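PDB 4U49: pectate lyase from Pectobacterium carotovorum, which probably cleaves polygalacturonate and pectins, including highly methylated ones, by calcium-dependent endo-acting beta-elimination. Local coordinates for residues 36-41 / 187-192. Numbering follows the deposited sequence.
Sequences YLSWST and IENVIW
Asn189 presses its amide flat against the backbone of strand 34-41, between Ser38 and Ser40. Its CG stands anti to the backbone N (chi1 -170°), which carries the group out from the corner of its chain to that strand, where CG and ND2 each lie 3.6 Å from Trp39 CA. Ser38 OG donates a short hydrogen bond to Asn189 OD1, 2.6 Å long. The hydroxyl is tilted 27° from the carbonyl plane. Toward the CB end of the side chain, Ser40 CB meets Asn189 CB at 3.8 Å, while Ser40 OG and Asn189 ND2 both bond to Asn166 OD1 on the neighbouring coil. Serine suits both places: it is small enough to let the backbones close in, and it brings a hydroxyl to a buried polar seam. The corner belongs to the right-handed parallel beta-helix of polysaccharide lyase family 3, where Asn189, with positive phi, turns the chain from one face to the next; asparagine tolerates this conformation better than most residues. Strand 34-41 belongs to the N-terminal all-beta region, which packs here against the beta-helix. The Trp39 side chain starts out away from Asn189, and its NE1 is hydrogen-bonded to Gln49 OE1, whereas Ile191 rests on Met27 of strand 24-31.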
ATOM      1  N   TYR A  36       4.819 -11.880   5.958  1.00 16.06           N
ATOM      2  CA  TYR A  36       4.168 -10.598   6.178  1.00 14.63           C
ATOM      3  C   TYR A  36       2.766 -10.788   6.720  1.00 18.65           C
ATOM      4  O   TYR A  36       1.973 -11.544   6.161  1.00 18.36           O
ATOM      5  CB  TYR A  36       4.123  -9.786   4.884  1.00 14.23           C
ATOM      6  CG  TYR A  36       5.491  -9.530   4.304  1.00 16.38           C
ATOM      7  CD1 TYR A  36       6.284  -8.498   4.785  1.00 18.07           C
ATOM      8  CD2 TYR A  36       5.996 -10.332   3.288  1.00 19.70           C
ATOM      9  CE1 TYR A  36       7.540  -8.263   4.267  1.00 22.14           C
ATOM     10  CE2 TYR A  36       7.254 -10.105   2.762  1.00 20.60           C
ATOM     11  CZ  TYR A  36       8.021  -9.069   3.256  1.00 24.53           C
ATOM     12  OH  TYR A  36       9.275  -8.829   2.742  1.00 22.98           O
ATOM     13  N   LEU A  37       2.475 -10.104   7.819  1.00 13.38           N
ATOM     14  CA  LEU A  37       1.136 -10.098   8.390  1.00 14.42           C
ATOM     15  C   LEU A  37       0.444  -8.802   8.004  1.00 11.33           C
ATOM     16  O   LEU A  37       1.065  -7.748   7.985  1.00 13.55           O
ATOM     17  CB  LEU A  37       1.184 -10.239   9.914  1.00 11.70           C
ATOM     18  CG  LEU A  37       1.334 -11.634  10.529  1.00 14.18           C
ATOM     19  CD1 LEU A  37       2.601 -12.335  10.068  1.00 21.06           C
ATOM     20  CD2 LEU A  37       1.299 -11.529  12.049  1.00 14.13           C
ATOM     21  N   SER A  38      -0.840  -8.884   7.683  1.00 12.76           N
ATOM     22  CA  SER A  38      -1.620  -7.694   7.387  1.00 12.34           C
ATOM     23  C   SER A  38      -3.034  -7.904   7.899  1.00 14.12           C
ATOM     24  O   SER A  38      -3.589  -8.994   7.767  1.00 14.14           O
ATOM     25  CB  SER A  38      -1.618  -7.402   5.882  1.00 12.33           C
ATOM     26  OG  SER A  38      -2.346  -6.224   5.588  1.00 14.85           O
ATOM     27  N   TRP A  39      -3.624  -6.872   8.488  1.00 11.36           N
ATOM     28  CA  TRP A  39      -4.953  -7.041   9.056  1.00 13.29           C
ATOM     29  C   TRP A  39      -5.803  -5.785   9.001  1.00 15.11           C
ATOM     30  O   TRP A  39      -5.296  -4.677   8.850  1.00 13.14           O
ATOM     31  CB  TRP A  39      -4.852  -7.535  10.507  1.00 12.80           C
ATOM     32  CG  TRP A  39      -4.119  -6.618  11.456  1.00 14.32           C
ATOM     33  CD1 TRP A  39      -4.669  -5.663  12.268  1.00 13.36           C
ATOM     34  CD2 TRP A  39      -2.705  -6.598  11.718  1.00 12.19           C
ATOM     35  NE1 TRP A  39      -3.685  -5.043  13.005  1.00 12.86           N
ATOM     36  CE2 TRP A  39      -2.478  -5.593  12.682  1.00 12.63           C
ATOM     37  CE3 TRP A  39      -1.617  -7.319  11.216  1.00 13.56           C
ATOM     38  CZ2 TRP A  39      -1.197  -5.301  13.158  1.00 11.99           C
ATOM     39  CZ3 TRP A  39      -0.349  -7.025  11.696  1.00 13.28           C
ATOM     40  CH2 TRP A  39      -0.152  -6.029  12.658  1.00 11.15           C
ATOM     41  N   SER A  40      -7.111  -5.979   9.104  1.00 15.94           N
ATOM     42  CA  SER A  40      -8.036  -4.876   9.285  1.00 13.71           C
ATOM     43  C   SER A  40      -8.837  -5.128  10.548  1.00 18.09           C
ATOM     44  O   SER A  40      -9.178  -6.269  10.858  1.00 14.17           O
ATOM     45  CB  SER A  40      -8.970  -4.724   8.086  1.00 16.44           C
ATOM     46  OG  SER A  40      -9.867  -5.817   8.012  1.00 24.10           O
ATOM     47  N   THR A  41      -9.133  -4.064  11.281  1.00 18.65           N
ATOM     48  CA  THR A  41      -9.937  -4.187  12.484  1.00 21.49           C
ATOM     49  C   THR A  41     -10.958  -3.054  12.535  1.00 22.49           C
ATOM     50  O   THR A  41     -10.720  -1.965  12.008  1.00 24.36           O
ATOM     51  CB  THR A  41      -9.060  -4.174  13.758  1.00 21.87           C
ATOM     52  OG1 THR A  41      -9.862  -4.491  14.904  1.00 23.90           O
ATOM     53  CG2 THR A  41      -8.404  -2.816  13.952  1.00 21.81           C
ATOM     54  N   ILE A 187      -8.879   1.487   0.926  1.00 11.70           N
ATOM     55  CA  ILE A 187      -8.376   0.189   0.500  1.00 12.38           C
ATOM     56  C   ILE A 187      -7.672  -0.445   1.692  1.00 13.24           C
ATOM     57  O   ILE A 187      -6.507  -0.147   1.973  1.00 14.15           O
ATOM     58  CB  ILE A 187      -7.413   0.326  -0.701  1.00 14.40           C
ATOM     59  CG1 ILE A 187      -8.145   0.947  -1.896  1.00 15.78           C
ATOM     60  CG2 ILE A 187      -6.824  -1.020  -1.085  1.00 15.93           C
ATOM     61  CD1 ILE A 187      -7.228   1.356  -3.036  1.00 18.05           C
ATOM     62  N   GLU A 188      -8.391  -1.304   2.408  1.00 13.34           N
ATOM     63  CA  GLU A 188      -7.927  -1.775   3.709  1.00 15.44           C
ATOM     64  C   GLU A 188      -7.550  -3.250   3.706  1.00 13.59           C
ATOM     65  O   GLU A 188      -8.352  -4.097   3.344  1.00 15.33           O
ATOM     66  CB  GLU A 188      -9.001  -1.517   4.772  1.00 14.38           C
ATOM     67  CG  GLU A 188      -9.500  -0.081   4.796  1.00 15.99           C
ATOM     68  CD  GLU A 188     -10.503   0.178   5.903  1.00 25.32           C
ATOM     69  OE1 GLU A 188     -10.589  -0.648   6.836  1.00 29.41           O
ATOM     70  OE2 GLU A 188     -11.207   1.207   5.841  1.00 22.30           O
ATOM     71  N   ASN A 189      -6.318  -3.544   4.109  1.00 13.68           N
ATOM     72  CA  ASN A 189      -5.833  -4.920   4.175  1.00 14.87           C
ATOM     73  C   ASN A 189      -6.005  -5.664   2.854  1.00 13.68           C
ATOM     74  O   ASN A 189      -6.716  -6.666   2.770  1.00 14.56           O
ATOM     75  CB  ASN A 189      -6.539  -5.687   5.295  1.00 13.76           C
ATOM     76  CG  ASN A 189      -5.906  -7.039   5.557  1.00 15.83           C
ATOM     77  OD1 ASN A 189      -4.720  -7.243   5.295  1.00 15.11           O
ATOM     78  ND2 ASN A 189      -6.699  -7.975   6.064  1.00 16.95           N
ATOM     79  N   VAL A 190      -5.364  -5.146   1.816  1.00 13.32           N
ATOM     80  CA  VAL A 190      -5.307  -5.836   0.539  1.00 14.96           C
ATOM     81  C   VAL A 190      -3.891  -6.343   0.326  1.00 15.44           C
ATOM     82  O   VAL A 190      -2.927  -5.641   0.620  1.00 13.25           O
ATOM     83  CB  VAL A 190      -5.734  -4.918  -0.623  1.00 13.62           C
ATOM     84  CG1 VAL A 190      -5.500  -5.593  -1.977  1.00 13.95           C
ATOM     85  CG2 VAL A 190      -7.189  -4.531  -0.460  1.00 13.61           C
ATOM     86  N   ILE A 191      -3.771  -7.577  -0.152  1.00 14.69           N
ATOM     87  CA  ILE A 191      -2.473  -8.137  -0.490  1.00 15.71           C
ATOM     88  C   ILE A 191      -2.356  -8.338  -2.000  1.00 13.97           C
ATOM     89  O   ILE A 191      -3.092  -9.128  -2.592  1.00 16.01           O
ATOM     90  CB  ILE A 191      -2.221  -9.475   0.237  1.00 14.90           C
ATOM     91  CG1 ILE A 191      -2.099  -9.235   1.742  1.00 15.52           C
ATOM     92  CG2 ILE A 191      -0.962 -10.142  -0.296  1.00 13.57           C
ATOM     93  CD1 ILE A 191      -1.890 -10.501   2.556  1.00 16.23           C
ATOM     94  N   TRP A 192      -1.445  -7.587  -2.613  1.00 15.72           N
ATOM     95  CA  TRP A 192      -1.100  -7.763  -4.020  1.00 15.54           C
ATOM     96  C   TRP A 192       0.009  -8.803  -4.141  1.00 15.84           C
ATOM     97  O   TRP A 192       1.167  -8.513  -3.841  1.00 17.35           O
ATOM     98  CB  TRP A 192      -0.641  -6.441  -4.646  1.00 17.39           C
ATOM     99  CG  TRP A 192      -1.701  -5.381  -4.788  1.00 16.24           C
ATOM    100  CD1 TRP A 192      -2.400  -5.069  -5.919  1.00 18.17           C
ATOM    101  CD2 TRP A 192      -2.158  -4.475  -3.773  1.00 16.51           C
ATOM    102  NE1 TRP A 192      -3.269  -4.034  -5.671  1.00 17.69           N
ATOM    103  CE2 TRP A 192      -3.141  -3.652  -4.361  1.00 14.61           C
ATOM    104  CE3 TRP A 192      -1.836  -4.284  -2.425  1.00 15.01           C
ATOM    105  CZ2 TRP A 192      -3.804  -2.654  -3.649  1.00 14.19           C
ATOM    106  CZ3 TRP A 192      -2.496  -3.292  -1.718  1.00 14.19           C
ATOM    107  CH2 TRP A 192      -3.469  -2.491  -2.330  1.00 15.76           C
TER